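Local coordinates for protein Rv3303c-lpdA (Mycobacterium tuberculosis, PDB 1XDI) that reduces quinones such as menadione with NADH or NADPH, using bound FAD, and may contribute to virulence by increasing resistance to reactive oxygen intermediates, at residues 384-389 / 451-456; 402-407 / 455-460. All coordinates share one frame; numbering follows the deposited sequence.

Interaction 1 of 2, residues 384-389 / 451-456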
# COMPACT_ATOMS: atom_id res chain seq x y z
N LEU A 384 22.44 -12.65 6.63
CA LEU A 384 23.28 -11.83 7.47
C LEU A 384 23.57 -12.47 8.86
O LEU A 384 22.67 -12.69 9.65
CB LEU A 384 22.58 -10.50 7.59
CG LEU A 384 23.16 -9.55 8.57
CD1 LEU A 384 24.61 -9.31 8.31
CD2 LEU A 384 22.35 -8.27 8.43
N PRO A 385 24.82 -12.87 9.10
CA PRO A 385 25.13 -13.46 10.40
C PRO A 385 24.67 -12.48 11.46
O PRO A 385 24.57 -11.30 11.15
CB PRO A 385 26.62 -13.56 10.38
CG PRO A 385 26.86 -13.93 8.94
CD PRO A 385 25.94 -13.03 8.17
N LEU A 386 24.37 -12.95 12.67
CA LEU A 386 23.97 -12.05 13.75
C LEU A 386 25.16 -11.68 14.64
O LEU A 386 25.08 -10.72 15.43
CB LEU A 386 22.87 -12.67 14.63
CG LEU A 386 21.44 -12.50 14.10
CD1 LEU A 386 20.40 -13.42 14.74
CD2 LEU A 386 21.13 -11.06 14.29
N ARG A 387 26.28 -12.38 14.50
CA ARG A 387 27.34 -12.11 15.42
C ARG A 387 27.98 -10.78 15.36
O ARG A 387 28.61 -10.35 16.34
CB ARG A 387 28.38 -13.22 15.43
CG ARG A 387 29.21 -13.42 14.26
CD ARG A 387 29.66 -14.82 14.45
NE ARG A 387 30.96 -15.15 13.90
CZ ARG A 387 31.54 -16.34 14.06
NH1 ARG A 387 30.96 -17.32 14.74
NH2 ARG A 387 32.74 -16.53 13.56
N THR A 388 27.80 -10.09 14.25
CA THR A 388 28.35 -8.75 14.16
C THR A 388 27.44 -7.73 14.82
O THR A 388 27.82 -6.58 15.03
CB THR A 388 28.63 -8.39 12.69
OG1 THR A 388 27.41 -8.32 11.92
CG2 THR A 388 29.55 -9.43 12.14
N ASN A 389 26.24 -8.17 15.16
CA ASN A 389 25.22 -7.36 15.82
C ASN A 389 25.61 -7.21 17.33
O ASN A 389 25.84 -8.21 18.00
CB ASN A 389 23.87 -8.08 15.64
CG ASN A 389 22.69 -7.29 16.22
OD1 ASN A 389 22.67 -7.00 17.41
ND2 ASN A 389 21.71 -6.96 15.38
N PRO A 451 20.53 -0.86 20.65
CA PRO A 451 20.89 -2.05 19.89
C PRO A 451 19.86 -3.21 20.11
O PRO A 451 19.40 -3.47 21.23
CB PRO A 451 22.25 -2.40 20.50
CG PRO A 451 21.93 -2.27 21.88
CD PRO A 451 21.41 -0.80 21.82
N SER A 452 19.53 -3.91 19.04
CA SER A 452 18.61 -5.02 19.14
C SER A 452 18.91 -5.94 17.96
O SER A 452 19.57 -5.52 17.01
CB SER A 452 17.15 -4.52 19.06
OG SER A 452 16.88 -3.91 17.81
N LEU A 453 18.43 -7.18 18.01
CA LEU A 453 18.68 -8.06 16.88
C LEU A 453 17.71 -7.64 15.77
O LEU A 453 17.98 -7.84 14.59
CB LEU A 453 18.47 -9.51 17.28
CG LEU A 453 19.15 -9.92 18.59
CD1 LEU A 453 18.64 -11.29 19.05
CD2 LEU A 453 20.60 -9.94 18.42
N SER A 454 16.59 -7.01 16.11
CA SER A 454 15.71 -6.63 15.03
C SER A 454 16.31 -5.53 14.14
O SER A 454 15.79 -5.25 13.07
CB SER A 454 14.38 -6.15 15.57
OG SER A 454 14.46 -4.77 15.87
N GLY A 455 17.40 -4.90 14.56
CA GLY A 455 17.99 -3.86 13.74
C GLY A 455 18.68 -4.46 12.53
O GLY A 455 18.90 -3.80 11.48
N SER A 456 19.04 -5.73 12.71
CA SER A 456 19.72 -6.54 11.68
C SER A 456 18.70 -6.86 10.57
O SER A 456 19.08 -6.99 9.41
CB SER A 456 20.21 -7.85 12.31
OG SER A 456 21.58 -7.81 12.50
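Asn389 ND2 is gripped from two directions, giving one N-H to the backbone oxygen Ser452 O at 3.1 Å and the other to the hydroxyl Ser456 OG at 3.0 Å. Both acceptors lie in the plane of the amide, and the second bond is nearly straight (171°), so the pair fixes the rotation of the group. Toward Ser452 O the donor comes in tilted out of the carbonyl plane. With Asn389 CG anti to the backbone N (chi1 -176°), the amide reaches across to 451-456. Its other end, OD1, turns back to cap helix 390-394, accepting weak hydrogen bonds from the backbone N of Arg391 and Ala392. One side chain in the N-cap position thus joins the beginning of that short helix to Ser452 and Ser456, at the approach to and near the start of helix 454-464. A type I turn from Leu386 to Asn389, closed by Asn389 N to Leu386 O at 2.8 Å, carries the chain from strand 379-385 to this cap within the dimerisation domain. The side chains of Leu453 and Asn389 cross at about a right angle, Leu453 CD2 lying 3.7 Å from Asn389 OD1. Next to the amide, two leucines meet Ser456: Leu386 CD2 lies 3.7 Å from the buried Ser456 OG, which accepts the asparagine N-H, while Leu384 CD2 meets the backbone oxygen Ser456 O at 3.6 Å. The segment leading into helix 454-464 follows Tyr450, an FAD-binding residue, and includes Pro451, which is preceded by a cis peptide bond and touches FAD. Glu425 of a neighbouring subunit accepts hydrogen bonds from the backbone N of Leu453 and Ser454, so this end of the helix lies against the subunit interface.

Interaction 2 of 2, residues 402-407 / 455-460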
# COMPACT_ATOMS: atom_id res chain seq x y z
N VAL A 402 20.10 -13.80 10.12
CA VAL A 402 18.84 -13.38 9.53
C VAL A 402 18.93 -13.50 8.05
O VAL A 402 19.86 -12.99 7.46
CB VAL A 402 18.52 -11.95 9.84
CG1 VAL A 402 17.27 -11.50 9.07
CG2 VAL A 402 18.35 -11.81 11.32
N LYS A 403 17.95 -14.19 7.46
CA LYS A 403 17.79 -14.36 6.00
C LYS A 403 16.51 -13.66 5.52
O LYS A 403 15.45 -13.92 6.02
CB LYS A 403 17.64 -15.85 5.59
CG LYS A 403 18.94 -16.63 5.25
CD LYS A 403 18.61 -18.01 4.60
CE LYS A 403 19.86 -18.92 4.51
NZ LYS A 403 19.62 -20.34 4.02
N ILE A 404 16.61 -12.78 4.56
CA ILE A 404 15.43 -12.12 4.03
C ILE A 404 15.38 -12.37 2.51
O ILE A 404 16.42 -12.31 1.86
CB ILE A 404 15.49 -10.62 4.39
CG1 ILE A 404 14.66 -10.38 5.65
CG2 ILE A 404 15.02 -9.77 3.24
CD1 ILE A 404 14.95 -9.00 6.27
N PHE A 405 14.21 -12.70 1.96
CA PHE A 405 14.09 -12.96 0.50
C PHE A 405 13.17 -11.98 -0.18
O PHE A 405 12.11 -11.67 0.36
CB PHE A 405 13.49 -14.34 0.18
CG PHE A 405 14.16 -15.46 0.86
CD1 PHE A 405 15.55 -15.51 0.93
CD2 PHE A 405 13.39 -16.43 1.48
CE1 PHE A 405 16.20 -16.54 1.64
CE2 PHE A 405 14.00 -17.46 2.19
CZ PHE A 405 15.41 -17.52 2.28
N CYS A 406 13.50 -11.51 -1.37
CA CYS A 406 12.61 -10.57 -1.99
C CYS A 406 12.46 -10.62 -3.48
O CYS A 406 13.35 -11.02 -4.22
CB CYS A 406 12.95 -9.12 -1.59
SG CYS A 406 14.37 -8.39 -2.42
N ARG A 407 11.28 -10.19 -3.91
CA ARG A 407 10.97 -10.13 -5.31
C ARG A 407 12.12 -9.37 -6.06
O ARG A 407 12.66 -8.37 -5.57
CB ARG A 407 9.66 -9.41 -5.45
CG ARG A 407 8.85 -9.92 -6.61
CD ARG A 407 8.38 -11.32 -6.35
NE ARG A 407 7.23 -11.33 -5.46
CZ ARG A 407 6.49 -12.41 -5.24
NH1 ARG A 407 6.80 -13.56 -5.85
NH2 ARG A 407 5.45 -12.35 -4.41
N GLY A 455 17.40 -4.90 14.56
CA GLY A 455 17.99 -3.86 13.74
C GLY A 455 18.68 -4.46 12.53
O GLY A 455 18.90 -3.80 11.48
N SER A 456 19.04 -5.73 12.71
CA SER A 456 19.72 -6.54 11.68
C SER A 456 18.70 -6.86 10.57
O SER A 456 19.08 -6.99 9.41
CB SER A 456 20.21 -7.85 12.31
OG SER A 456 21.58 -7.81 12.50
N ILE A 457 17.42 -7.01 10.95
CA ILE A 457 16.35 -7.27 10.02
C ILE A 457 16.21 -6.02 9.12
O ILE A 457 16.04 -6.14 7.89
CB ILE A 457 15.02 -7.55 10.75
CG1 ILE A 457 15.02 -8.96 11.32
CG2 ILE A 457 13.82 -7.44 9.79
CD1 ILE A 457 13.84 -9.15 12.26
N THR A 458 16.30 -4.82 9.69
CA THR A 458 16.15 -3.70 8.80
C THR A 458 17.40 -3.53 7.92
O THR A 458 17.30 -3.01 6.83
CB THR A 458 15.78 -2.41 9.57
OG1 THR A 458 16.78 -2.12 10.53
CG2 THR A 458 14.47 -2.58 10.30
N GLU A 459 18.57 -4.02 8.36
CA GLU A 459 19.79 -3.92 7.54
C GLU A 459 19.61 -4.96 6.46
O GLU A 459 19.82 -4.69 5.28
CB GLU A 459 21.06 -4.25 8.31
CG GLU A 459 21.99 -3.08 8.50
CD GLU A 459 22.74 -2.70 7.24
OE1 GLU A 459 22.15 -2.12 6.34
OE2 GLU A 459 23.95 -2.95 7.11
N ALA A 460 19.20 -6.15 6.87
CA ALA A 460 19.00 -7.23 5.90
C ALA A 460 18.22 -6.64 4.70
O ALA A 460 18.72 -6.61 3.58
CB ALA A 460 18.26 -8.40 6.57
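Strand 402-407 packs against helix 455-460 with the two axes 8.5 Å apart at closest and their directions 37° apart, Val402 lying nearest Ile457 and Ile404 nearest Ala460. Alternate strand residues do the packing. Val402 CG1, anti to the backbone N (chi1 173°), meets both Ile457 CG1 and Ala460 CB at 4.1 Å, and the Val402 and Ile457 side chains cross at about a right angle. Two residues along the strand, Ile404 CD1 slides in beside the helix, 3.4 Å from Ala460 CB. The same methyl, Ile404 CD1, is 3.5 Å from Ile457 O of the helix backbone. The two branches of Ile457 are shared out, with CG1 on Val402 and CG2 4.0 Å from Ile404 CD1. This is the helix-on-sheet layer of the dimerisation domain, in which helix 454-464 packs on one face of the five-stranded antiparallel sheet, over strands 401-407 and 379-385. Ala460 CB touches both Val402 and Ile404, and Leu464 extends the apolar strip over Ile404. Lys403 points to the other face of the sheet, where it forms salt bridges with Asp222 and Asp224.

From the N terminus, the chain leaves strand 379-385 through 384-389, passes helix 390-394 and returns along strand 401-407, an antiparallel neighbour in the same sheet. It then runs through strand 413-420 and two helices before helix 454-464 closes both loops. Interaction 1 joins 384-389 to 451-456, and interaction 2, opening inside that loop, ends slightly beyond it at 455-460, so the loops overlap rather than nest. Gly455 and Ser456 belong to both. The two first segments also meet directly, through a probable hydrogen bond from Leu384 N to Val402 O and packing of Leu386 on Val402. Together they tie helix 454-464, the last helix of the modelled chain, to two adjacent strands and the intervening connection.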